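Local coordinates for UDP-N-acetylglucosamine pyrophosphorylase (Entamoeba histolytica, PDB 3OC9), which probably catalyses the transfer of uridylate from UTP to N-acetyl-alpha-D-glucosamine 1-phosphate, giving UDP-N-acetyl-alpha-D-glucosamine and diphosphate, at residues 133-138 with 305-310. Sequence-based numbering, arbitrary orientation.
Sequences LPVVDF and GIKKEI. Unlike the reference sequence in segment 305-310: Ile310 (reference Met).
The Phe138 ring receives Ile306 at its CD1–CE1 edge: CG1 of Ile306 lies in the ring plane, 3.9 Å from Phe138 CE1, while Ile306 CD1 approaches obliquely to within 3.6 Å of Phe138 CD1. This contact closes one end of a single antiparallel beta bridge between Val136 and Ile306, a hydrogen-bonded pair, and illustrates how a chain leaving one sheet can be tied to another. Residues 133-138 run off the strand 125-134 of the large mixed sheet; strand 305-309 pairs on with strand 282-286 as a two-stranded antiparallel sheet, here at the periphery of the GT-A-type uridylyltransferase fold. Ile306 N donates a hydrogen bond to Val136 O at 3.0 Å, in the carbonyl plane, and the return bond from Val136 N to Ile306 O is longer, 3.3 Å, but nearly straight at 172°. A chi1 of -59° sets CG1 of Val136 anti to the carbonyl carbon and leaves CG2 between the backbone N and the carbonyl carbon, where it meets Ile306 CB. Val135 instead directs CG1 against Gly305 CA and the Ile306 backbone. Towards Leu133 and Lys308 the two segments draw apart, and a water takes over, accepting from Lys308 N and within donating distance of Pro134 O and Ile306 O. Lys308, whose ammonium end is in cation-pi contact with Tyr281, crosses Leu133 obliquely, its CD 4.1 Å from Leu133 CD1.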
ATOM      1  N   LEU A 133      -7.393   1.288 -21.542  1.00 28.77           N
ATOM      2  CA  LEU A 133      -8.497   0.948 -22.478  1.00 29.03           C
ATOM      3  C   LEU A 133      -9.542   2.082 -22.557  1.00 29.17           C
ATOM      4  O   LEU A 133      -9.760   2.788 -21.572  1.00 27.94           O
ATOM      5  CB  LEU A 133      -9.201  -0.348 -22.022  1.00 29.41           C
ATOM      6  CG  LEU A 133      -8.444  -1.690 -22.033  1.00 30.96           C
ATOM      7  CD1 LEU A 133      -9.193  -2.749 -21.221  1.00 32.36           C
ATOM      8  CD2 LEU A 133      -8.218  -2.187 -23.485  1.00 32.98           C
ATOM      9  N   PRO A 134     -10.214   2.255 -23.720  1.00 30.13           N
ATOM     10  CA  PRO A 134     -11.318   3.243 -23.787  1.00 30.79           C
ATOM     11  C   PRO A 134     -12.537   2.894 -22.907  1.00 30.97           C
ATOM     12  O   PRO A 134     -12.908   1.719 -22.776  1.00 31.54           O
ATOM     13  CB  PRO A 134     -11.721   3.243 -25.276  1.00 31.87           C
ATOM     14  CG  PRO A 134     -10.625   2.536 -26.002  1.00 32.32           C
ATOM     15  CD  PRO A 134      -9.982   1.593 -25.019  1.00 31.05           C
ATOM     16  N   VAL A 135     -13.136   3.913 -22.289  1.00 30.82           N
ATOM     17  CA  VAL A 135     -14.356   3.766 -21.485  1.00 30.91           C
ATOM     18  C   VAL A 135     -15.561   3.692 -22.448  1.00 31.88           C
ATOM     19  O   VAL A 135     -15.597   4.440 -23.419  1.00 32.38           O
ATOM     20  CB  VAL A 135     -14.496   4.971 -20.488  1.00 30.70           C
ATOM     21  CG1 VAL A 135     -15.734   4.830 -19.599  1.00 31.21           C
ATOM     22  CG2 VAL A 135     -13.199   5.142 -19.634  1.00 30.67           C
ATOM     23  N   VAL A 136     -16.532   2.802 -22.197  1.00 31.96           N
ATOM     24  CA  VAL A 136     -17.660   2.582 -23.131  1.00 33.51           C
ATOM     25  C   VAL A 136     -19.058   2.791 -22.504  1.00 35.50           C
ATOM     26  O   VAL A 136     -19.189   2.799 -21.276  1.00 35.82           O
ATOM     27  CB  VAL A 136     -17.608   1.175 -23.838  1.00 33.49           C
ATOM     28  CG1 VAL A 136     -16.314   0.995 -24.622  1.00 32.89           C
ATOM     29  CG2 VAL A 136     -17.798   0.011 -22.819  1.00 31.46           C
ATOM     30  N   ASP A 137     -20.079   2.986 -23.351  1.00 37.93           N
ATOM     31  CA  ASP A 137     -21.490   3.070 -22.909  1.00 40.60           C
ATOM     32  C   ASP A 137     -22.152   1.676 -22.886  1.00 41.23           C
ATOM     33  O   ASP A 137     -21.453   0.676 -22.994  1.00 40.99           O
ATOM     34  CB  ASP A 137     -22.297   4.084 -23.760  1.00 41.75           C
ATOM     35  CG  ASP A 137     -22.536   3.625 -25.197  1.00 43.81           C
ATOM     36  OD1 ASP A 137     -22.477   2.413 -25.505  1.00 42.48           O
ATOM     37  OD2 ASP A 137     -22.820   4.507 -26.052  1.00 46.68           O
ATOM     38  N   PHE A 138     -23.486   1.600 -22.806  1.00 43.49           N
ATOM     39  CA  PHE A 138     -24.162   0.290 -22.652  1.00 43.79           C
ATOM     40  C   PHE A 138     -24.430  -0.547 -23.929  1.00 44.24           C
ATOM     41  O   PHE A 138     -24.831  -1.709 -23.816  1.00 44.74           O
ATOM     42  CB  PHE A 138     -25.421   0.384 -21.772  1.00 44.93           C
ATOM     43  CG  PHE A 138     -25.176   0.972 -20.388  1.00 46.10           C
ATOM     44  CD1 PHE A 138     -23.935   0.878 -19.770  1.00 47.03           C
ATOM     45  CD2 PHE A 138     -26.215   1.591 -19.692  1.00 49.84           C
ATOM     46  CE1 PHE A 138     -23.719   1.410 -18.492  1.00 46.50           C
ATOM     47  CE2 PHE A 138     -26.007   2.123 -18.403  1.00 49.98           C
ATOM     48  CZ  PHE A 138     -24.755   2.028 -17.812  1.00 48.92           C
ATOM     49  N   GLY A 305     -20.532   5.126 -17.356  1.00 43.99           N
ATOM     50  CA  GLY A 305     -19.436   4.515 -18.113  1.00 41.49           C
ATOM     51  C   GLY A 305     -18.969   3.181 -17.543  1.00 39.13           C
ATOM     52  O   GLY A 305     -18.986   2.983 -16.323  1.00 39.12           O
ATOM     53  N   ILE A 306     -18.544   2.280 -18.432  1.00 37.04           N
ATOM     54  CA  ILE A 306     -18.044   0.939 -18.062  1.00 34.39           C
ATOM     55  C   ILE A 306     -16.530   0.834 -18.310  1.00 33.36           C
ATOM     56  O   ILE A 306     -16.076   1.088 -19.433  1.00 33.09           O
ATOM     57  CB  ILE A 306     -18.826  -0.178 -18.837  1.00 34.55           C
ATOM     58  CG1 ILE A 306     -20.258  -0.291 -18.307  1.00 34.19           C
ATOM     59  CG2 ILE A 306     -18.080  -1.550 -18.795  1.00 33.36           C
ATOM     60  CD1 ILE A 306     -21.147  -1.249 -19.089  1.00 33.74           C
ATOM     61  N   LYS A 307     -15.765   0.483 -17.260  1.00 31.05           N
ATOM     62  CA  LYS A 307     -14.322   0.179 -17.348  1.00 30.34           C
ATOM     63  C   LYS A 307     -14.074  -1.335 -17.177  1.00 29.60           C
ATOM     64  O   LYS A 307     -14.392  -1.873 -16.134  1.00 29.63           O
ATOM     65  CB  LYS A 307     -13.527   0.908 -16.232  1.00 30.13           C
ATOM     66  CG  LYS A 307     -13.538   2.442 -16.262  1.00 32.45           C
ATOM     67  CD  LYS A 307     -12.857   3.016 -14.992  1.00 34.72           C
ATOM     68  CE  LYS A 307     -13.687   2.702 -13.751  1.00 35.94           C
ATOM     69  NZ  LYS A 307     -12.853   2.755 -12.517  1.00 37.14           N
ATOM     70  N   LYS A 308     -13.520  -2.006 -18.194  1.00 29.30           N
ATOM     71  CA  LYS A 308     -13.111  -3.427 -18.101  1.00 28.91           C
ATOM     72  C   LYS A 308     -11.774  -3.559 -17.344  1.00 27.95           C
ATOM     73  O   LYS A 308     -10.743  -3.083 -17.838  1.00 28.49           O
ATOM     74  CB  LYS A 308     -12.988  -4.022 -19.527  1.00 29.51           C
ATOM     75  CG  LYS A 308     -12.529  -5.472 -19.585  1.00 32.96           C
ATOM     76  CD  LYS A 308     -11.920  -5.848 -20.956  1.00 38.01           C
ATOM     77  CE  LYS A 308     -12.946  -5.830 -22.067  1.00 40.60           C
ATOM     78  NZ  LYS A 308     -12.360  -6.304 -23.374  1.00 43.36           N
ATOM     79  N   GLU A 309     -11.787  -4.207 -16.165  1.00 26.66           N
ATOM     80  CA  GLU A 309     -10.601  -4.276 -15.281  1.00 25.43           C
ATOM     81  C   GLU A 309     -10.182  -5.697 -14.859  1.00 24.69           C
ATOM     82  O   GLU A 309     -11.006  -6.628 -14.846  1.00 24.28           O
ATOM     83  CB  GLU A 309     -10.811  -3.430 -14.001  1.00 25.63           C
ATOM     84  CG  GLU A 309     -10.976  -1.916 -14.231  1.00 28.35           C
ATOM     85  CD  GLU A 309     -11.126  -1.103 -12.936  1.00 31.57           C
ATOM     86  OE1 GLU A 309     -11.166  -1.695 -11.836  1.00 32.14           O
ATOM     87  OE2 GLU A 309     -11.222   0.147 -13.025  1.00 32.03           O
ATOM     88  N   ILE A 310      -8.899  -5.844 -14.502  1.00 24.03           N
ATOM     89  CA  ILE A 310      -8.390  -7.083 -13.864  1.00 23.75           C
ATOM     90  C   ILE A 310      -7.842  -6.710 -12.468  1.00 23.11           C
ATOM     91  O   ILE A 310      -7.347  -5.580 -12.267  1.00 23.30           O
ATOM     92  CB  ILE A 310      -7.317  -7.829 -14.745  1.00 23.95           C
ATOM     93  CG1 ILE A 310      -6.251  -6.851 -15.264  1.00 24.30           C
ATOM     94  CG2 ILE A 310      -7.991  -8.609 -15.945  1.00 25.85           C
ATOM     95  CD1 ILE A 310      -5.051  -7.484 -16.022  1.00 22.70           C
TER
HETATM   96  O   HOH W   1     -13.527  -0.476 -20.773  1.00 26.46           O